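Local coordinates for stromal cell-derived factor 2-like protein (Arabidopsis thaliana, PDB 3MAL) that takes part in protein quality control and the unfolded protein response of the endoplasmic reticulum, working in a complex with ERDJ3B and BIP1 in plant immunity, at residues S37-V51 against H100-C114. Numbering follows the deposited sequence.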
loop_
_atom_site.group_PDB
_atom_site.type_symbol
_atom_site.label_atom_id
_atom_site.label_comp_id
_atom_site.label_asym_id
_atom_site.label_seq_id
_atom_site.Cartn_x
_atom_site.Cartn_y
_atom_site.Cartn_z
ATOM N N SER A 37 5.827 0.206 7.209
ATOM C CA SER A 37 6.444 1.531 7.386
ATOM C C SER A 37 6.914 1.694 8.814
ATOM O O SER A 37 6.771 0.784 9.636
ATOM C CB SER A 37 5.517 2.684 6.922
ATOM O OG SER A 37 6.255 3.888 6.696
ATOM N N HIS A 38 7.476 2.853 9.115
ATOM C CA HIS A 38 8.133 3.068 10.392
ATOM C C HIS A 38 8.582 4.520 10.416
ATOM O O HIS A 38 8.530 5.184 9.394
ATOM C CB HIS A 38 9.322 2.107 10.583
ATOM C CG HIS A 38 10.186 1.893 9.361
ATOM N ND1 HIS A 38 11.036 0.812 9.243
ATOM C CD2 HIS A 38 10.332 2.607 8.221
ATOM C CE1 HIS A 38 11.686 0.887 8.095
ATOM N NE2 HIS A 38 11.284 1.970 7.459
ATOM N N ASP A 39 9.070 4.975 11.567
ATOM C CA ASP A 39 9.394 6.379 11.788
ATOM C C ASP A 39 10.821 6.770 11.323
ATOM O O ASP A 39 11.598 7.317 12.105
ATOM C CB ASP A 39 9.196 6.711 13.289
ATOM C CG ASP A 39 9.296 8.189 13.585
ATOM O OD1 ASP A 39 9.222 9.002 12.636
ATOM O OD2 ASP A 39 9.458 8.558 14.786
ATOM N N VAL A 40 11.164 6.509 10.056
ATOM C CA VAL A 40 12.511 6.825 9.517
ATOM C C VAL A 40 12.427 7.156 8.035
ATOM O O VAL A 40 11.767 6.460 7.280
ATOM C CB VAL A 40 13.558 5.677 9.800
ATOM C CG1 VAL A 40 13.165 4.378 9.202
ATOM C CG2 VAL A 40 14.962 5.990 9.365
ATOM N N PRO A 41 13.055 8.252 7.612
ATOM C CA PRO A 41 12.973 8.684 6.216
ATOM C C PRO A 41 13.965 8.043 5.280
ATOM O O PRO A 41 14.951 7.481 5.703
ATOM C CB PRO A 41 13.341 10.153 6.284
ATOM C CG PRO A 41 14.225 10.287 7.494
ATOM C CD PRO A 41 13.806 9.194 8.458
ATOM N N TYR A 42 13.706 8.150 3.987
ATOM C CA TYR A 42 14.702 7.857 2.998
ATOM C C TYR A 42 15.775 8.934 3.103
ATOM O O TYR A 42 15.479 10.094 3.437
ATOM C CB TYR A 42 14.093 7.945 1.592
ATOM C CG TYR A 42 13.141 6.838 1.247
ATOM C CD1 TYR A 42 13.588 5.526 1.146
ATOM C CD2 TYR A 42 11.806 7.107 0.967
ATOM C CE1 TYR A 42 12.716 4.492 0.802
ATOM C CE2 TYR A 42 10.919 6.073 0.606
ATOM C CZ TYR A 42 11.388 4.769 0.528
ATOM O OH TYR A 42 10.521 3.742 0.189
ATOM N N GLY A 43 17.003 8.547 2.768
ATOM C CA GLY A 43 18.098 9.489 2.654
ATOM C C GLY A 43 18.059 10.335 1.401
ATOM O O GLY A 43 18.406 11.498 1.427
ATOM N N SER A 44 17.641 9.787 0.285
ATOM C CA SER A 44 17.594 10.615 -0.907
ATOM C C SER A 44 16.177 10.632 -1.518
ATOM O O SER A 44 15.197 10.597 -0.772
ATOM C CB SER A 44 18.689 10.192 -1.886
ATOM O OG SER A 44 18.415 8.912 -2.430
ATOM N N GLY A 45 16.033 10.721 -2.839
ATOM C CA GLY A 45 14.718 10.911 -3.411
ATOM C C GLY A 45 14.010 12.066 -2.709
ATOM O O GLY A 45 14.529 13.195 -2.651
ATOM N N SER A 46 12.826 11.784 -2.162
ATOM C CA SER A 46 11.990 12.825 -1.565
ATOM C C SER A 46 12.384 13.131 -0.128
ATOM O O SER A 46 11.951 14.136 0.428
ATOM C CB SER A 46 10.524 12.377 -1.581
ATOM O OG SER A 46 10.359 11.254 -0.706
ATOM N N GLY A 47 13.186 12.257 0.483
ATOM C CA GLY A 47 13.469 12.376 1.919
ATOM C C GLY A 47 12.240 12.150 2.809
ATOM O O GLY A 47 12.275 12.449 4.012
ATOM N N GLN A 48 11.140 11.644 2.242
ATOM C CA GLN A 48 9.946 11.353 3.060
ATOM C C GLN A 48 10.115 10.022 3.837
ATOM O O GLN A 48 11.095 9.312 3.640
ATOM C CB GLN A 48 8.665 11.360 2.206
ATOM C CG GLN A 48 8.301 12.764 1.660
ATOM C CD GLN A 48 7.273 12.728 0.549
ATOM O OE1 GLN A 48 6.613 11.712 0.331
ATOM N NE2 GLN A 48 7.137 13.834 -0.163
ATOM N N GLN A 49 9.156 9.707 4.710
ATOM C CA GLN A 49 9.164 8.454 5.489
ATOM C C GLN A 49 9.202 7.258 4.555
ATOM O O GLN A 49 8.422 7.188 3.579
ATOM C CB GLN A 49 7.916 8.383 6.370
ATOM C CG GLN A 49 7.850 7.162 7.329
ATOM C CD GLN A 49 6.623 7.212 8.232
ATOM O OE1 GLN A 49 5.688 6.410 8.083
ATOM N NE2 GLN A 49 6.609 8.169 9.162
ATOM N N SER A 50 10.079 6.301 4.859
ATOM C CA SER A 50 10.303 5.153 3.996
ATOM C C SER A 50 9.274 4.039 4.204
ATOM O O SER A 50 8.586 3.965 5.232
ATOM C CB SER A 50 11.716 4.608 4.200
ATOM O OG SER A 50 11.862 4.125 5.530
ATOM N N VAL A 51 9.132 3.229 3.165
ATOM C CA VAL A 51 8.185 2.109 3.115
ATOM C C VAL A 51 9.015 0.908 2.615
ATOM O O VAL A 51 9.854 1.064 1.734
ATOM C CB VAL A 51 7.003 2.436 2.150
ATOM C CG1 VAL A 51 6.189 1.167 1.817
ATOM C CG2 VAL A 51 6.108 3.521 2.737
ATOM N N HIS A 100 5.280 9.446 -6.404
ATOM C CA HIS A 100 5.748 10.627 -7.046
ATOM C C HIS A 100 7.002 10.311 -7.897
ATOM O O HIS A 100 7.446 9.217 -7.969
ATOM C CB HIS A 100 6.003 11.716 -6.027
ATOM C CG HIS A 100 6.756 11.299 -4.798
ATOM N ND1 HIS A 100 7.435 10.112 -4.669
ATOM C CD2 HIS A 100 6.915 11.939 -3.621
ATOM C CE1 HIS A 100 8.016 10.060 -3.492
ATOM N NE2 HIS A 100 7.712 11.154 -2.832
ATOM N N LEU A 101 7.496 11.313 -8.583
ATOM C CA LEU A 101 8.576 11.092 -9.506
ATOM C C LEU A 101 9.936 11.263 -8.865
ATOM O O LEU A 101 10.689 12.128 -9.265
ATOM C CB LEU A 101 8.451 11.956 -10.762
ATOM C CG LEU A 101 7.176 11.910 -11.603
ATOM C CD1 LEU A 101 7.038 12.994 -12.652
ATOM C CD2 LEU A 101 6.942 10.620 -12.200
ATOM N N HIS A 102 10.218 10.490 -7.852
ATOM C CA HIS A 102 11.551 10.442 -7.270
ATOM C C HIS A 102 12.040 9.019 -7.479
ATOM O O HIS A 102 11.221 8.099 -7.596
ATOM C CB HIS A 102 11.500 10.752 -5.766
ATOM C CG HIS A 102 11.431 12.208 -5.458
ATOM N ND1 HIS A 102 10.259 12.847 -5.093
ATOM C CD2 HIS A 102 12.392 13.160 -5.470
ATOM C CE1 HIS A 102 10.508 14.129 -4.890
ATOM N NE2 HIS A 102 11.796 14.340 -5.099
ATOM N N ALA A 103 13.356 8.839 -7.562
ATOM C CA ALA A 103 13.966 7.507 -7.664
ATOM C C ALA A 103 13.990 6.731 -6.329
ATOM O O ALA A 103 14.423 7.256 -5.298
ATOM C CB ALA A 103 15.400 7.613 -8.254
ATOM N N SER A 104 13.507 5.483 -6.368
ATOM C CA SER A 104 13.556 4.551 -5.227
ATOM C C SER A 104 15.026 4.200 -4.944
ATOM O O SER A 104 15.845 4.240 -5.865
ATOM C CB SER A 104 12.739 3.295 -5.537
ATOM O OG SER A 104 13.292 2.507 -6.598
ATOM N N PRO A 105 15.365 3.845 -3.687
ATOM C CA PRO A 105 16.797 3.807 -3.334
ATOM C C PRO A 105 17.645 2.664 -3.890
ATOM O O PRO A 105 18.877 2.806 -3.940
ATOM C CB PRO A 105 16.789 3.763 -1.790
ATOM C CG PRO A 105 15.350 3.755 -1.369
ATOM C CD PRO A 105 14.499 3.490 -2.560
ATOM N N ILE A 106 17.039 1.543 -4.281
ATOM C CA ILE A 106 17.833 0.404 -4.743
ATOM C C ILE A 106 17.782 0.252 -6.261
ATOM O O ILE A 106 18.838 0.188 -6.906
ATOM C CB ILE A 106 17.471 -0.960 -4.017
ATOM C CG1 ILE A 106 17.798 -0.877 -2.518
ATOM C CG2 ILE A 106 18.247 -2.112 -4.617
ATOM C CD1 ILE A 106 17.564 -2.206 -1.746
ATOM N N SER A 107 16.571 0.220 -6.821
ATOM C CA SER A 107 16.379 -0.099 -8.240
ATOM C C SER A 107 16.139 1.131 -9.144
ATOM O O SER A 107 16.042 1.001 -10.363
ATOM C CB SER A 107 15.251 -1.116 -8.409
ATOM O OG SER A 107 14.007 -0.564 -7.965
ATOM N N GLY A 108 16.043 2.318 -8.561
ATOM C CA GLY A 108 15.865 3.534 -9.372
ATOM C C GLY A 108 14.530 3.554 -10.097
ATOM O O GLY A 108 14.416 4.117 -11.198
ATOM N N ASN A 109 13.519 2.925 -9.490
ATOM C CA ASN A 109 12.144 2.991 -9.993
ATOM C C ASN A 109 11.396 4.068 -9.203
ATOM O O ASN A 109 12.033 4.905 -8.562
ATOM C CB ASN A 109 11.469 1.610 -9.909
ATOM C CG ASN A 109 12.039 0.630 -10.936
ATOM O OD1 ASN A 109 11.950 0.868 -12.140
ATOM N ND2 ASN A 109 12.645 -0.447 -10.463
ATOM N N LEU A 110 10.069 4.101 -9.262
ATOM C CA LEU A 110 9.344 5.201 -8.621
ATOM C C LEU A 110 9.442 5.013 -7.118
ATOM O O LEU A 110 9.124 3.944 -6.614
ATOM C CB LEU A 110 7.869 5.153 -9.041
ATOM C CG LEU A 110 7.210 5.968 -10.178
ATOM C CD1 LEU A 110 8.089 7.006 -10.915
ATOM C CD2 LEU A 110 6.366 5.063 -11.117
ATOM N N GLU A 111 9.850 6.048 -6.394
ATOM C CA GLU A 111 9.821 5.964 -4.936
ATOM C C GLU A 111 8.397 5.814 -4.377
ATOM O O GLU A 111 7.455 6.560 -4.744
ATOM C CB GLU A 111 10.456 7.191 -4.319
ATOM C CG GLU A 111 10.802 7.041 -2.842
ATOM C CD GLU A 111 11.070 8.384 -2.216
ATOM O OE1 GLU A 111 10.094 9.061 -1.818
ATOM O OE2 GLU A 111 12.250 8.766 -2.157
ATOM N N VAL A 112 8.266 4.865 -3.458
ATOM C CA VAL A 112 7.062 4.730 -2.664
ATOM C C VAL A 112 7.346 5.131 -1.221
ATOM O O VAL A 112 8.218 4.530 -0.564
ATOM C CB VAL A 112 6.480 3.275 -2.765
ATOM C CG1 VAL A 112 5.276 3.116 -1.857
ATOM C CG2 VAL A 112 6.048 3.003 -4.192
ATOM N N SER A 113 6.621 6.152 -0.743
ATOM C CA SER A 113 6.853 6.705 0.592
ATOM C C SER A 113 5.592 6.764 1.449
ATOM O O SER A 113 4.484 6.373 1.017
ATOM C CB SER A 113 7.457 8.128 0.492
ATOM O OG SER A 113 6.507 9.060 -0.021
ATOM N N CYS A 114 5.775 7.229 2.683
ATOM C CA CYS A 114 4.665 7.603 3.553
ATOM C C CYS A 114 4.674 9.128 3.725
ATOM O O CYS A 114 5.693 9.713 4.116
ATOM C CB CYS A 114 4.742 6.873 4.915
ATOM S SG CYS A 114 3.577 5.457 5.001
HETATM O O HOH W 1 10.789 3.446 -2.810
HETATM O O HOH W 2 7.031 11.841 5.232
#
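Tyr-42 reaches across to strand 110-115 and donates its OH to Val-112 O at 2.5 Å; the carbonyl oxygen lies at the ring edge, in its plane. The Pro-105 side chain meets that of Tyr-42 at about a right angle, its CG 3.5 Å from Tyr-42 CE1. Glu-111 runs past the tyrosine in the opposite direction, Glu-111 CG near Tyr-42 CE2 and the carboxylate turned 25° from the ring plane. That carboxylate receives the 44-47 type II' turn: Ser-46 N points almost straight (168°) at the syn side of Glu-111 OE2, 3.1 Å away and somewhat out of the carboxylate plane. Ser-46 OG, set between backbone N and carbonyl carbon (chi1 67°), turns toward the carboxylate, though the very short approach to OE1 is doubtful, and accepts from Gln-48 N in an ST turn; Ser-46 CB makes a CH-pi contact over one face of the His-102 ring. Gln-48, extended beyond CG, brings OE1 to Ser-113 OG, which donates at 2.7 Å; His-100 NE2 bonds the same oxygen weakly. Cys-114 N bonds to Gln-49 O (2.8 Å), and Val-51 CG2 lies 3.9 Å from Cys-114 SG. One water links Tyr-42 OH to Val-112 N. The contact joins the first and second MIR motifs of the beta-trefoil: strands 49-54 and 110-115 pair antiparallel, each also pairing with 170-175, while Trp-64 touches Cys-114 and Leu-97 touches Val-112.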